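Local coordinates for protein salicylate carboxymethyltransferase (PDB 1M6E) that catalyses methyl transfer from S-adenosyl-L-methionine to the carboxyl group of salicylate, forming the volatile ester methyl salicylate, at residues T51-A56 with P90-F95; N234-E239 with E326-R331; W284-K289 with Y302-C307. All coordinates share one frame; numbering follows the deposited sequence.

Overall arrangement
Three contacts illustrate how chemistry follows place in a fold. Interaction 1 lies buried in the sheet, partly under the second subunit, where two neighbouring parallel strands are joined mainly by backbone hydrogen bonds. Interactions 2 and 3 lie elsewhere and depend on side chains: a partly buried helix pair with a salt bridge at its margin in interaction 2, and a buried, mixed apolar and polar fit of a loop against a helix in interaction 3. The centres of interactions 1 and 2 are about 47 Å apart, on opposite sides of the chain's centre. Interactions 2 and 3 are closer, about 21 Å between centres, and use the consecutive helices 322-341 and 303-320.

Interaction 1 of 3, residues T51-A56 with P90-F95; sequences TRLAIA and PEYQIF
Gln93 N donates to Leu53 O at 3.0 Å, the shortest of four backbone bonds that join 51-56 to 90-95 as parallel neighbours. Thr51 O receives Glu91 N, Leu53 N returns to Glu91 O, and Ile55 O takes Phe95 N. The alternation, in which one residue bonds to the two that flank its partner, is the signature of parallel pairing; it lapses at Ile55 N, which makes no good bond to Gln93 O, where the first strand is interrupted. Ile55 O also receives a CA-H...O contact from Ile94 CA at 3.3 Å.

One side-chain bond is added. Gln93 holds CG anti to its own N (chi1 -177°) and stays extended, carrying the amide across to Arg52, whose chain bends at chi3. Arg52 NE reaches Gln93 OE1 at 3.2 Å, at the guanidinium edge, while the two planes stand 77° apart. On this same face Ala56 CB meets Phe95 CB at 3.6 Å, close to the plane of the Phe95 ring and at its edge.

On the other face the contact between the segments is apolar. Leu53 sends CD2 to Tyr92 CE2 at 3.5 Å, approaching the ring obliquely, and its CB lies 3.9 Å from Pro90 CG. Within 90-95, that same Pro90 CG sits over one face of the Tyr92 ring, toward its rim.

The pair opens and closes a beta-alpha-beta unit of the Rossmann-like fold, with helix 74-82 in the connection. That helix covers the Leu53 and Tyr92 face through Val77 and Ile74, and Tyr92 OH bonds to Glu78. Opposite, the second subunit packs Pro136 on Arg52 and Gln93, and its Arg133 forms a salt bridge with Glu91. Strand 121-127 flanks 91-98 on its far edge, and strand 143-146 flanks 52-58.

Interaction 2 of 3, residues N234-E239 with E326-R331; sequences NQMVSE and EDVFHR
Met236 lies over one face of the Arg331 guanidinium, with Met236 CG 3.4 Å from Arg331 NH1 and the sulfur above the same plane, offset toward its rim. Arg331 stays extended from CG to NE and crosses the methionine at a slant, CD and the guanidinium both touching it.

The Glu239 carboxylate comes from the opposite direction and meets the guanidinium at its edge, the two planes 36° apart. Arg331 NH2 donates to Glu239 OE1 at 2.8 Å; the acceptor lies in the guanidinium plane, although the nitrogen stands above the carboxylate plane. The second link of this salt bridge, Arg331 NH1 to Glu239 OE2 at 2.6 Å, is weak, its angle at hydrogen only 129°. Together the two bonds would tend to limit rotation of the guanidinium.

Deeper in, a bend at its last torsion turns the methionine methyl toward the second helix: Met236 CE packs on Val328 CB at 3.6 Å.

This helix-helix packing contact grades from hydrophobic to ionic toward the exposed Glu239, just past the end of helix 227-238. The short axes, 11.0 Å apart at closest, cross at 128°, a wide spacing bridged by Met236 and Arg331. Met236 lies about 7 Å, side chain to side chain, from Asp248, a magnesium ligand inferred from relatives. Val328 also packs on Leu229 and Leu233 of helix 227-238, and Phe329 leans on Arg309 and Leu316 of helix 303-320.

Interaction 3 of 3, residues W284-K289 with Y302-C307; sequences WSSCTK and YNVARC
Apolar contacts dominate between Trp284 and Val304, whose side chains cross at about a right angle. Val304 keeps CG1 anti to its backbone N (chi1 169°), and this divides the work of its methyls: CG2 meets Trp284 CB at 3.5 Å, whereas CG1 approaches Trp284 CE3 obliquely at 3.8 Å.

Mixed contacts come next. Ser286 points toward the helix and sets its hydroxyl oxygen against the same valine, OG lying 3.3 Å from Val304 CG2. Its CB also rests near the Asn303 carbonyl oxygen, at 3.7 Å. Positive phi at Ser286 (54°) marks a turn of the loop at the point where the two backbones come nearest.

Among polar atoms, Cys287 SG and Asn303 OD1 are modelled 3.1 Å apart, but the placement of the sulfur is doubtful. The contact rests mainly on side-chain fit.

The loop 284-289 follows strand 275-283, the outermost strand on that side of the sheet within this chain, and packs on the beginning of helix 303-320. Helix 322-341 presents Ile336 to Trp284 and Val304, and helix 23-31 places Ile24 against Ser286. The Trp284 ring meets Phe347 on the neighbouring strand 346-355; as Phe347 lines the salicylate pocket, the contact probably backs that pocket, the Trp284 side chain being about 7 Å from the bound ligand.

Interaction 1 of 3, residues T51-A56 with P90-F95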
ATOM      1  N   THR A  51     -24.213  -8.796   1.656  1.00 64.86           N
ATOM      2  CA  THR A  51     -23.507  -8.247   2.790  1.00 60.36           C
ATOM      3  C   THR A  51     -22.148  -7.615   2.472  1.00 61.66           C
ATOM      4  O   THR A  51     -21.581  -6.916   3.320  1.00 58.76           O
ATOM      5  CB  THR A  51     -23.362  -9.335   3.846  1.00 57.55           C
ATOM      6  OG1 THR A  51     -22.515 -10.385   3.363  1.00 58.13           O
ATOM      7  CG2 THR A  51     -24.717  -9.921   4.118  1.00 53.65           C
ATOM      8  N   ARG A  52     -21.640  -7.838   1.254  1.00 64.30           N
ATOM      9  CA  ARG A  52     -20.338  -7.294   0.845  1.00 57.24           C
ATOM     10  C   ARG A  52     -20.310  -6.704  -0.539  1.00 52.98           C
ATOM     11  O   ARG A  52     -20.636  -7.369  -1.510  1.00 62.65           O
ATOM     12  CB  ARG A  52     -19.273  -8.379   0.897  1.00 63.80           C
ATOM     13  CG  ARG A  52     -17.889  -7.867   1.241  1.00 76.33           C
ATOM     14  CD  ARG A  52     -16.869  -9.006   1.306  1.00 74.79           C
ATOM     15  NE  ARG A  52     -16.196  -9.206   0.021  1.00 84.98           N
ATOM     16  CZ  ARG A  52     -16.501 -10.144  -0.877  1.00 87.21           C
ATOM     17  NH1 ARG A  52     -17.484 -11.021  -0.661  1.00 76.69           N
ATOM     18  NH2 ARG A  52     -15.820 -10.182  -2.016  1.00 86.57           N
ATOM     19  N   LEU A  53     -19.942  -5.445  -0.633  1.00 46.34           N
ATOM     20  CA  LEU A  53     -19.825  -4.817  -1.928  1.00 44.78           C
ATOM     21  C   LEU A  53     -18.312  -4.631  -2.023  1.00 52.08           C
ATOM     22  O   LEU A  53     -17.666  -4.305  -1.030  1.00 60.37           O
ATOM     23  CB  LEU A  53     -20.563  -3.476  -1.947  1.00 48.97           C
ATOM     24  CG  LEU A  53     -20.336  -2.539  -3.148  1.00 54.41           C
ATOM     25  CD1 LEU A  53     -20.757  -3.190  -4.446  1.00 40.79           C
ATOM     26  CD2 LEU A  53     -21.126  -1.278  -2.949  1.00 55.14           C
ATOM     27  N   ALA A  54     -17.737  -4.861  -3.196  1.00 51.92           N
ATOM     28  CA  ALA A  54     -16.295  -4.735  -3.365  1.00 47.01           C
ATOM     29  C   ALA A  54     -15.882  -3.915  -4.579  1.00 46.12           C
ATOM     30  O   ALA A  54     -15.624  -4.443  -5.647  1.00 46.78           O
ATOM     31  CB  ALA A  54     -15.673  -6.120  -3.432  1.00 50.62           C
ATOM     32  N   ILE A  55     -15.816  -2.609  -4.394  1.00 45.00           N
ATOM     33  CA  ILE A  55     -15.428  -1.689  -5.440  1.00 46.49           C
ATOM     34  C   ILE A  55     -13.909  -1.677  -5.534  1.00 43.77           C
ATOM     35  O   ILE A  55     -13.231  -1.849  -4.520  1.00 47.03           O
ATOM     36  CB  ILE A  55     -15.911  -0.292  -5.081  1.00 58.87           C
ATOM     37  CG1 ILE A  55     -17.394  -0.357  -4.725  1.00 73.61           C
ATOM     38  CG2 ILE A  55     -15.647   0.671  -6.227  1.00 62.40           C
ATOM     39  CD1 ILE A  55     -18.030   0.998  -4.449  1.00 88.24           C
ATOM     40  N   ALA A  56     -13.378  -1.451  -6.735  1.00 33.60           N
ATOM     41  CA  ALA A  56     -11.930  -1.429  -6.943  1.00 29.91           C
ATOM     42  C   ALA A  56     -11.488  -0.434  -7.993  1.00 31.24           C
ATOM     43  O   ALA A  56     -11.829  -0.611  -9.158  1.00 42.58           O
ATOM     44  CB  ALA A  56     -11.466  -2.809  -7.362  1.00 32.50           C
ATOM     45  N   PRO A  90     -24.024  -2.706   3.157  1.00 58.28           N
ATOM     46  CA  PRO A  90     -23.067  -3.810   3.140  1.00 60.78           C
ATOM     47  C   PRO A  90     -21.791  -3.205   3.678  1.00 65.77           C
ATOM     48  O   PRO A  90     -21.767  -2.004   3.976  1.00 73.05           O
ATOM     49  CB  PRO A  90     -22.955  -4.139   1.655  1.00 56.53           C
ATOM     50  CG  PRO A  90     -23.074  -2.790   1.013  1.00 57.50           C
ATOM     51  CD  PRO A  90     -24.226  -2.158   1.805  1.00 55.82           C
ATOM     52  N   GLU A  91     -20.749  -4.017   3.835  1.00 65.40           N
ATOM     53  CA  GLU A  91     -19.450  -3.499   4.265  1.00 65.23           C
ATOM     54  C   GLU A  91     -18.751  -3.199   2.946  1.00 66.61           C
ATOM     55  O   GLU A  91     -18.831  -3.998   2.004  1.00 70.63           O
ATOM     56  CB  GLU A  91     -18.655  -4.551   5.030  1.00 65.76           C
ATOM     57  CG  GLU A  91     -19.105  -4.723   6.451  1.00 76.03           C
ATOM     58  CD  GLU A  91     -18.377  -5.846   7.169  1.00 82.13           C
ATOM     59  OE1 GLU A  91     -18.455  -7.004   6.691  1.00 82.01           O
ATOM     60  OE2 GLU A  91     -17.740  -5.570   8.214  1.00 80.09           O
ATOM     61  N   TYR A  92     -18.087  -2.057   2.841  1.00 56.88           N
ATOM     62  CA  TYR A  92     -17.434  -1.765   1.578  1.00 48.08           C
ATOM     63  C   TYR A  92     -15.997  -2.207   1.618  1.00 45.99           C
ATOM     64  O   TYR A  92     -15.283  -1.926   2.590  1.00 46.61           O
ATOM     65  CB  TYR A  92     -17.526  -0.284   1.262  1.00 46.02           C
ATOM     66  CG  TYR A  92     -18.941   0.183   1.198  1.00 55.14           C
ATOM     67  CD1 TYR A  92     -19.665   0.454   2.366  1.00 54.45           C
ATOM     68  CD2 TYR A  92     -19.589   0.301  -0.030  1.00 66.24           C
ATOM     69  CE1 TYR A  92     -21.009   0.834   2.309  1.00 65.23           C
ATOM     70  CE2 TYR A  92     -20.927   0.678  -0.102  1.00 74.16           C
ATOM     71  CZ  TYR A  92     -21.630   0.942   1.067  1.00 73.95           C
ATOM     72  OH  TYR A  92     -22.950   1.307   0.964  1.00 77.06           O
ATOM     73  N   GLN A  93     -15.581  -2.939   0.586  1.00 35.46           N
ATOM     74  CA  GLN A  93     -14.201  -3.392   0.528  1.00 44.52           C
ATOM     75  C   GLN A  93     -13.525  -2.857  -0.703  1.00 44.11           C
ATOM     76  O   GLN A  93     -13.721  -3.351  -1.809  1.00 46.53           O
ATOM     77  CB  GLN A  93     -14.113  -4.885   0.532  1.00 41.10           C
ATOM     78  CG  GLN A  93     -12.708  -5.345   0.546  1.00 47.21           C
ATOM     79  CD  GLN A  93     -12.668  -6.801   0.807  1.00 55.57           C
ATOM     80  OE1 GLN A  93     -13.436  -7.551   0.196  1.00 61.17           O
ATOM     81  NE2 GLN A  93     -11.787  -7.236   1.718  1.00 45.67           N
ATOM     82  N   ILE A  94     -12.695  -1.849  -0.473  1.00 47.03           N
ATOM     83  CA  ILE A  94     -12.000  -1.140  -1.521  1.00 40.87           C
ATOM     84  C   ILE A  94     -10.600  -1.587  -1.905  1.00 33.02           C
ATOM     85  O   ILE A  94      -9.761  -1.911  -1.067  1.00 30.98           O
ATOM     86  CB  ILE A  94     -11.951   0.314  -1.160  1.00 36.82           C
ATOM     87  CG1 ILE A  94     -13.361   0.786  -0.859  1.00 30.31           C
ATOM     88  CG2 ILE A  94     -11.311   1.099  -2.278  1.00 43.98           C
ATOM     89  CD1 ILE A  94     -13.399   2.255  -0.535  1.00 47.55           C
ATOM     90  N   PHE A  95     -10.362  -1.571  -3.207  1.00 21.59           N
ATOM     91  CA  PHE A  95      -9.080  -1.955  -3.757  1.00 20.56           C
ATOM     92  C   PHE A  95      -8.511  -0.871  -4.652  1.00 27.59           C
ATOM     93  O   PHE A  95      -9.036  -0.660  -5.749  1.00 24.30           O
ATOM     94  CB  PHE A  95      -9.251  -3.247  -4.544  1.00 16.89           C
ATOM     95  CG  PHE A  95      -9.474  -4.437  -3.676  1.00 21.31           C
ATOM     96  CD1 PHE A  95     -10.736  -4.970  -3.516  1.00 30.45           C
ATOM     97  CD2 PHE A  95      -8.421  -4.969  -2.937  1.00 29.05           C
ATOM     98  CE1 PHE A  95     -10.947  -6.021  -2.619  1.00 35.96           C
ATOM     99  CE2 PHE A  95      -8.619  -6.005  -2.048  1.00 36.29           C
ATOM    100  CZ  PHE A  95      -9.880  -6.531  -1.884  1.00 31.27           C
TER

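Interaction 2 of 3, residues N234-E239 with E326-R331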
ATOM      1  N   ASN A 234      12.663  18.680 -29.917  1.00 74.77           N
ATOM      2  CA  ASN A 234      13.380  18.804 -31.201  1.00 71.64           C
ATOM      3  C   ASN A 234      14.138  20.113 -31.375  1.00 69.21           C
ATOM      4  O   ASN A 234      15.091  20.201 -32.156  1.00 71.86           O
ATOM      5  CB  ASN A 234      12.423  18.623 -32.389  1.00 74.68           C
ATOM      6  CG  ASN A 234      11.994  17.158 -32.602  1.00 82.04           C
ATOM      7  OD1 ASN A 234      12.822  16.237 -32.613  1.00 78.29           O
ATOM      8  ND2 ASN A 234      10.694  16.947 -32.792  1.00 87.53           N
ATOM      9  N   GLN A 235      13.704  21.131 -30.647  1.00 64.06           N
ATOM     10  CA  GLN A 235      14.338  22.438 -30.698  1.00 61.75           C
ATOM     11  C   GLN A 235      15.581  22.414 -29.817  1.00 62.98           C
ATOM     12  O   GLN A 235      16.557  23.124 -30.066  1.00 66.30           O
ATOM     13  CB  GLN A 235      13.371  23.490 -30.175  1.00 64.68           C
ATOM     14  CG  GLN A 235      14.041  24.791 -29.819  1.00 63.06           C
ATOM     15  CD  GLN A 235      14.095  25.724 -30.984  1.00 65.15           C
ATOM     16  OE1 GLN A 235      14.865  26.691 -30.984  1.00 65.19           O
ATOM     17  NE2 GLN A 235      13.262  25.455 -31.996  1.00 59.08           N
ATOM     18  N   MET A 236      15.516  21.599 -28.772  1.00 62.89           N
ATOM     19  CA  MET A 236      16.607  21.442 -27.825  1.00 57.34           C
ATOM     20  C   MET A 236      17.637  20.466 -28.384  1.00 55.90           C
ATOM     21  O   MET A 236      18.832  20.564 -28.081  1.00 46.93           O
ATOM     22  CB  MET A 236      16.077  20.924 -26.494  1.00 58.52           C
ATOM     23  CG  MET A 236      15.134  21.862 -25.789  1.00 62.78           C
ATOM     24  SD  MET A 236      15.122  21.439 -24.073  1.00 72.09           S
ATOM     25  CE  MET A 236      14.447  19.788 -24.202  1.00 67.05           C
ATOM     26  N   VAL A 237      17.176  19.508 -29.180  1.00 46.35           N
ATOM     27  CA  VAL A 237      18.111  18.579 -29.780  1.00 53.42           C
ATOM     28  C   VAL A 237      18.911  19.433 -30.740  1.00 56.81           C
ATOM     29  O   VAL A 237      20.125  19.304 -30.835  1.00 67.15           O
ATOM     30  CB  VAL A 237      17.418  17.471 -30.586  1.00 57.23           C
ATOM     31  CG1 VAL A 237      18.445  16.801 -31.491  1.00 43.52           C
ATOM     32  CG2 VAL A 237      16.749  16.442 -29.637  1.00 59.16           C
ATOM     33  N   SER A 238      18.212  20.313 -31.446  1.00 57.93           N
ATOM     34  CA  SER A 238      18.859  21.204 -32.382  1.00 57.07           C
ATOM     35  C   SER A 238      19.791  22.168 -31.665  1.00 55.30           C
ATOM     36  O   SER A 238      20.974  22.256 -31.994  1.00 58.02           O
ATOM     37  CB  SER A 238      17.836  22.021 -33.120  1.00 63.68           C
ATOM     38  OG  SER A 238      18.377  23.325 -33.296  1.00 77.08           O
ATOM     39  N   GLU A 239      19.248  22.907 -30.703  1.00 47.86           N
ATOM     40  CA  GLU A 239      20.045  23.864 -29.949  1.00 54.07           C
ATOM     41  C   GLU A 239      21.291  23.255 -29.315  1.00 60.59           C
ATOM     42  O   GLU A 239      22.010  23.952 -28.596  1.00 63.87           O
ATOM     43  CB  GLU A 239      19.202  24.550 -28.868  1.00 57.95           C
ATOM     44  CG  GLU A 239      18.179  25.558 -29.406  1.00 74.82           C
ATOM     45  CD  GLU A 239      17.390  26.299 -28.309  1.00 83.72           C
ATOM     46  OE1 GLU A 239      17.972  26.621 -27.246  1.00 84.83           O
ATOM     47  OE2 GLU A 239      16.191  26.581 -28.525  1.00 86.98           O
ATOM     48  N   GLU A 326      13.898  20.782 -16.187  1.00 78.10           N
ATOM     49  CA  GLU A 326      13.591  22.194 -15.940  1.00 81.45           C
ATOM     50  C   GLU A 326      13.275  22.889 -17.273  1.00 80.03           C
ATOM     51  O   GLU A 326      12.160  23.371 -17.491  1.00 79.45           O
ATOM     52  CB  GLU A 326      14.803  22.855 -15.274  1.00 92.13           C
ATOM     53  CG  GLU A 326      16.120  22.530 -16.021  1.00106.98           C
ATOM     54  CD  GLU A 326      17.394  22.728 -15.203  1.00109.34           C
ATOM     55  OE1 GLU A 326      17.487  22.181 -14.076  1.00102.56           O
ATOM     56  OE2 GLU A 326      18.310  23.416 -15.711  1.00108.90           O
ATOM     57  N   ASP A 327      14.260  22.878 -18.172  1.00 78.47           N
ATOM     58  CA  ASP A 327      14.180  23.503 -19.494  1.00 76.18           C
ATOM     59  C   ASP A 327      13.115  22.993 -20.435  1.00 68.48           C
ATOM     60  O   ASP A 327      12.475  23.787 -21.111  1.00 69.99           O
ATOM     61  CB  ASP A 327      15.532  23.412 -20.208  1.00 88.68           C
ATOM     62  CG  ASP A 327      16.605  24.259 -19.535  1.00106.29           C
ATOM     63  OD1 ASP A 327      16.498  25.505 -19.609  1.00114.57           O
ATOM     64  OD2 ASP A 327      17.547  23.682 -18.927  1.00107.68           O
ATOM     65  N   VAL A 328      12.926  21.681 -20.513  1.00 57.45           N
ATOM     66  CA  VAL A 328      11.910  21.176 -21.424  1.00 47.31           C
ATOM     67  C   VAL A 328      10.503  21.566 -20.996  1.00 50.16           C
ATOM     68  O   VAL A 328       9.603  21.595 -21.806  1.00 62.23           O
ATOM     69  CB  VAL A 328      12.014  19.638 -21.611  1.00 32.39           C
ATOM     70  CG1 VAL A 328      12.187  18.981 -20.304  1.00 45.11           C
ATOM     71  CG2 VAL A 328      10.767  19.083 -22.290  1.00 30.83           C
ATOM     72  N   PHE A 329      10.279  21.904 -19.741  1.00 51.33           N
ATOM     73  CA  PHE A 329       8.915  22.238 -19.407  1.00 51.35           C
ATOM     74  C   PHE A 329       8.678  23.710 -19.488  1.00 60.41           C
ATOM     75  O   PHE A 329       7.542  24.149 -19.606  1.00 62.22           O
ATOM     76  CB  PHE A 329       8.532  21.680 -18.043  1.00 51.37           C
ATOM     77  CG  PHE A 329       8.137  20.239 -18.094  1.00 36.02           C
ATOM     78  CD1 PHE A 329       8.991  19.251 -17.616  1.00 28.05           C
ATOM     79  CD2 PHE A 329       6.938  19.866 -18.702  1.00 41.16           C
ATOM     80  CE1 PHE A 329       8.668  17.903 -17.749  1.00 37.02           C
ATOM     81  CE2 PHE A 329       6.598  18.530 -18.844  1.00 43.54           C
ATOM     82  CZ  PHE A 329       7.472  17.537 -18.365  1.00 46.21           C
ATOM     83  N   HIS A 330       9.759  24.476 -19.434  1.00 66.77           N
ATOM     84  CA  HIS A 330       9.683  25.930 -19.569  1.00 63.55           C
ATOM     85  C   HIS A 330       9.231  26.192 -21.011  1.00 62.42           C
ATOM     86  O   HIS A 330       8.342  26.996 -21.261  1.00 63.48           O
ATOM     87  CB  HIS A 330      11.067  26.513 -19.332  1.00 60.96           C
ATOM     88  CG  HIS A 330      11.221  27.929 -19.772  1.00 81.31           C
ATOM     89  ND1 HIS A 330      10.793  28.995 -19.011  1.00 91.66           N
ATOM     90  CD2 HIS A 330      11.816  28.460 -20.866  1.00 91.49           C
ATOM     91  CE1 HIS A 330      11.127  30.123 -19.615  1.00 93.47           C
ATOM     92  NE2 HIS A 330      11.749  29.825 -20.744  1.00 92.17           N
ATOM     93  N   ARG A 331       9.835  25.460 -21.949  1.00 65.48           N
ATOM     94  CA  ARG A 331       9.551  25.578 -23.380  1.00 67.04           C
ATOM     95  C   ARG A 331       8.213  24.989 -23.737  1.00 65.45           C
ATOM     96  O   ARG A 331       7.398  25.618 -24.409  1.00 69.37           O
ATOM     97  CB  ARG A 331      10.631  24.868 -24.190  1.00 67.70           C
ATOM     98  CG  ARG A 331      12.024  25.292 -23.793  1.00 71.44           C
ATOM     99  CD  ARG A 331      13.038  24.901 -24.830  1.00 79.63           C
ATOM    100  NE  ARG A 331      14.346  25.454 -24.500  1.00 84.83           N
ATOM    101  CZ  ARG A 331      15.340  25.583 -25.370  1.00 84.91           C
ATOM    102  NH1 ARG A 331      15.181  25.200 -26.632  1.00 83.53           N
ATOM    103  NH2 ARG A 331      16.496  26.095 -24.981  1.00 83.34           N
TER

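Interaction 3 of 3, residues W284-K289 with Y302-C307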
ATOM      1  N   TRP A 284      -8.932  22.073 -22.140  1.00 52.40           N
ATOM      2  CA  TRP A 284      -7.782  22.169 -21.270  1.00 48.72           C
ATOM      3  C   TRP A 284      -8.012  23.356 -20.335  1.00 60.93           C
ATOM      4  O   TRP A 284      -7.176  24.251 -20.212  1.00 73.40           O
ATOM      5  CB  TRP A 284      -6.474  22.333 -22.080  1.00 53.41           C
ATOM      6  CG  TRP A 284      -6.230  21.237 -23.144  1.00 43.80           C
ATOM      7  CD1 TRP A 284      -7.029  20.159 -23.404  1.00 47.43           C
ATOM      8  CD2 TRP A 284      -5.121  21.135 -24.054  1.00 30.60           C
ATOM      9  NE1 TRP A 284      -6.491  19.391 -24.407  1.00 48.29           N
ATOM     10  CE2 TRP A 284      -5.321  19.963 -24.830  1.00 44.15           C
ATOM     11  CE3 TRP A 284      -3.981  21.917 -24.294  1.00 34.44           C
ATOM     12  CZ2 TRP A 284      -4.416  19.549 -25.840  1.00 41.72           C
ATOM     13  CZ3 TRP A 284      -3.071  21.507 -25.307  1.00 35.81           C
ATOM     14  CH2 TRP A 284      -3.304  20.329 -26.062  1.00 35.80           C
ATOM     15  N   SER A 285      -9.186  23.382 -19.709  1.00 69.05           N
ATOM     16  CA  SER A 285      -9.503  24.400 -18.716  1.00 69.39           C
ATOM     17  C   SER A 285      -8.349  24.205 -17.720  1.00 78.37           C
ATOM     18  O   SER A 285      -7.646  25.173 -17.394  1.00 77.80           O
ATOM     19  CB  SER A 285     -10.834  24.068 -18.037  1.00 75.12           C
ATOM     20  OG  SER A 285     -10.854  22.727 -17.552  1.00 57.85           O
ATOM     21  N   SER A 286      -8.162  22.935 -17.288  1.00 74.12           N
ATOM     22  CA  SER A 286      -7.100  22.447 -16.363  1.00 59.54           C
ATOM     23  C   SER A 286      -7.020  23.175 -15.039  1.00 65.60           C
ATOM     24  O   SER A 286      -6.041  23.023 -14.300  1.00 50.26           O
ATOM     25  CB  SER A 286      -5.688  22.471 -17.032  1.00 65.28           C
ATOM     26  OG  SER A 286      -5.282  21.248 -17.682  1.00 35.89           O
ATOM     27  N   CYS A 287      -8.056  23.966 -14.745  1.00 78.89           N
ATOM     28  CA  CYS A 287      -8.132  24.745 -13.507  1.00 83.33           C
ATOM     29  C   CYS A 287      -9.416  24.516 -12.717  1.00 96.98           C
ATOM     30  O   CYS A 287     -10.024  23.431 -12.682  1.00105.10           O
ATOM     31  CB  CYS A 287      -8.092  26.239 -13.799  1.00 74.66           C
ATOM     32  SG  CYS A 287      -6.922  26.804 -14.988  1.00 58.64           S
ATOM     33  N   THR A 288      -9.817  25.613 -12.097  1.00102.44           N
ATOM     34  CA  THR A 288     -11.004  25.698 -11.292  1.00111.96           C
ATOM     35  C   THR A 288     -11.247  27.211 -11.168  1.00119.88           C
ATOM     36  O   THR A 288     -10.722  27.986 -11.971  1.00119.96           O
ATOM     37  CB  THR A 288     -10.758  25.000  -9.922  1.00112.30           C
ATOM     38  OG1 THR A 288     -11.616  25.564  -8.928  1.00120.90           O
ATOM     39  CG2 THR A 288      -9.293  25.118  -9.499  1.00100.82           C
ATOM     40  N   LYS A 289     -12.060  27.648 -10.216  1.00128.43           N
ATOM     41  CA  LYS A 289     -12.278  29.081 -10.046  1.00135.45           C
ATOM     42  C   LYS A 289     -11.003  29.600  -9.376  1.00142.77           C
ATOM     43  O   LYS A 289     -11.035  30.119  -8.256  1.00143.60           O
ATOM     44  CB  LYS A 289     -13.492  29.324  -9.148  1.00133.74           C
ATOM     45  CG  LYS A 289     -13.452  28.537  -7.843  1.00125.59           C
ATOM     46  CD  LYS A 289     -14.721  28.746  -7.039  1.00119.99           C
ATOM     47  CE  LYS A 289     -14.728  27.895  -5.783  1.00109.88           C
ATOM     48  NZ  LYS A 289     -15.968  28.132  -5.007  1.00 98.47           N
ATOM     49  N   TYR A 302       1.296  26.862 -17.845  1.00 90.68           N
ATOM     50  CA  TYR A 302       1.487  26.411 -16.503  1.00 85.77           C
ATOM     51  C   TYR A 302       0.445  25.331 -16.180  1.00 82.24           C
ATOM     52  O   TYR A 302       0.750  24.139 -16.217  1.00 86.54           O
ATOM     53  CB  TYR A 302       1.393  27.617 -15.550  1.00 73.10           C
ATOM     54  CG  TYR A 302       2.422  27.611 -14.461  1.00 74.97           C
ATOM     55  CD1 TYR A 302       3.719  27.172 -14.718  1.00 81.80           C
ATOM     56  CD2 TYR A 302       2.106  28.034 -13.171  1.00 77.56           C
ATOM     57  CE1 TYR A 302       4.690  27.147 -13.721  1.00 89.01           C
ATOM     58  CE2 TYR A 302       3.064  28.020 -12.155  1.00 88.78           C
ATOM     59  CZ  TYR A 302       4.363  27.572 -12.438  1.00 97.15           C
ATOM     60  OH  TYR A 302       5.340  27.556 -11.452  1.00105.21           O
ATOM     61  N   ASN A 303      -0.793  25.718 -15.919  1.00 64.60           N
ATOM     62  CA  ASN A 303      -1.772  24.719 -15.556  1.00 53.51           C
ATOM     63  C   ASN A 303      -1.898  23.502 -16.466  1.00 59.05           C
ATOM     64  O   ASN A 303      -2.154  22.404 -15.989  1.00 70.02           O
ATOM     65  CB  ASN A 303      -3.115  25.391 -15.330  1.00 44.79           C
ATOM     66  CG  ASN A 303      -3.106  26.312 -14.102  1.00 60.58           C
ATOM     67  OD1 ASN A 303      -4.116  26.951 -13.788  1.00 65.00           O
ATOM     68  ND2 ASN A 303      -1.964  26.382 -13.399  1.00 52.86           N
ATOM     69  N   VAL A 304      -1.719  23.650 -17.766  1.00 57.94           N
ATOM     70  CA  VAL A 304      -1.829  22.473 -18.615  1.00 56.59           C
ATOM     71  C   VAL A 304      -0.450  21.828 -18.704  1.00 61.40           C
ATOM     72  O   VAL A 304      -0.325  20.657 -19.054  1.00 65.48           O
ATOM     73  CB  VAL A 304      -2.379  22.825 -20.029  1.00 55.23           C
ATOM     74  CG1 VAL A 304      -2.225  21.633 -20.982  1.00 39.66           C
ATOM     75  CG2 VAL A 304      -3.860  23.194 -19.922  1.00 44.68           C
ATOM     76  N   ALA A 305       0.587  22.590 -18.373  1.00 58.79           N
ATOM     77  CA  ALA A 305       1.948  22.051 -18.385  1.00 57.10           C
ATOM     78  C   ALA A 305       2.250  21.288 -17.078  1.00 56.34           C
ATOM     79  O   ALA A 305       2.700  20.139 -17.129  1.00 57.98           O
ATOM     80  CB  ALA A 305       2.973  23.171 -18.587  1.00 45.24           C
ATOM     81  N   ARG A 306       2.013  21.919 -15.918  1.00 50.72           N
ATOM     82  CA  ARG A 306       2.253  21.282 -14.610  1.00 41.74           C
ATOM     83  C   ARG A 306       1.527  19.934 -14.545  1.00 49.07           C
ATOM     84  O   ARG A 306       1.978  19.002 -13.872  1.00 51.73           O
ATOM     85  CB  ARG A 306       1.774  22.180 -13.463  1.00 25.19           C
ATOM     86  CG  ARG A 306       2.648  23.383 -13.192  1.00 46.08           C
ATOM     87  CD  ARG A 306       1.939  24.471 -12.404  1.00 56.92           C
ATOM     88  NE  ARG A 306       1.571  24.037 -11.057  1.00 84.78           N
ATOM     89  CZ  ARG A 306       1.142  24.846 -10.087  1.00 90.90           C
ATOM     90  NH1 ARG A 306       1.020  26.155 -10.309  1.00 95.82           N
ATOM     91  NH2 ARG A 306       0.846  24.346  -8.887  1.00 90.35           N
ATOM     92  N   CYS A 307       0.395  19.847 -15.240  1.00 46.90           N
ATOM     93  CA  CYS A 307      -0.373  18.622 -15.306  1.00 46.33           C
ATOM     94  C   CYS A 307       0.411  17.626 -16.172  1.00 54.88           C
ATOM     95  O   CYS A 307       0.669  16.493 -15.779  1.00 59.67           O
ATOM     96  CB  CYS A 307      -1.727  18.887 -15.937  1.00 36.69           C
ATOM     97  SG  CYS A 307      -2.550  17.384 -16.462  1.00 47.68           S
TER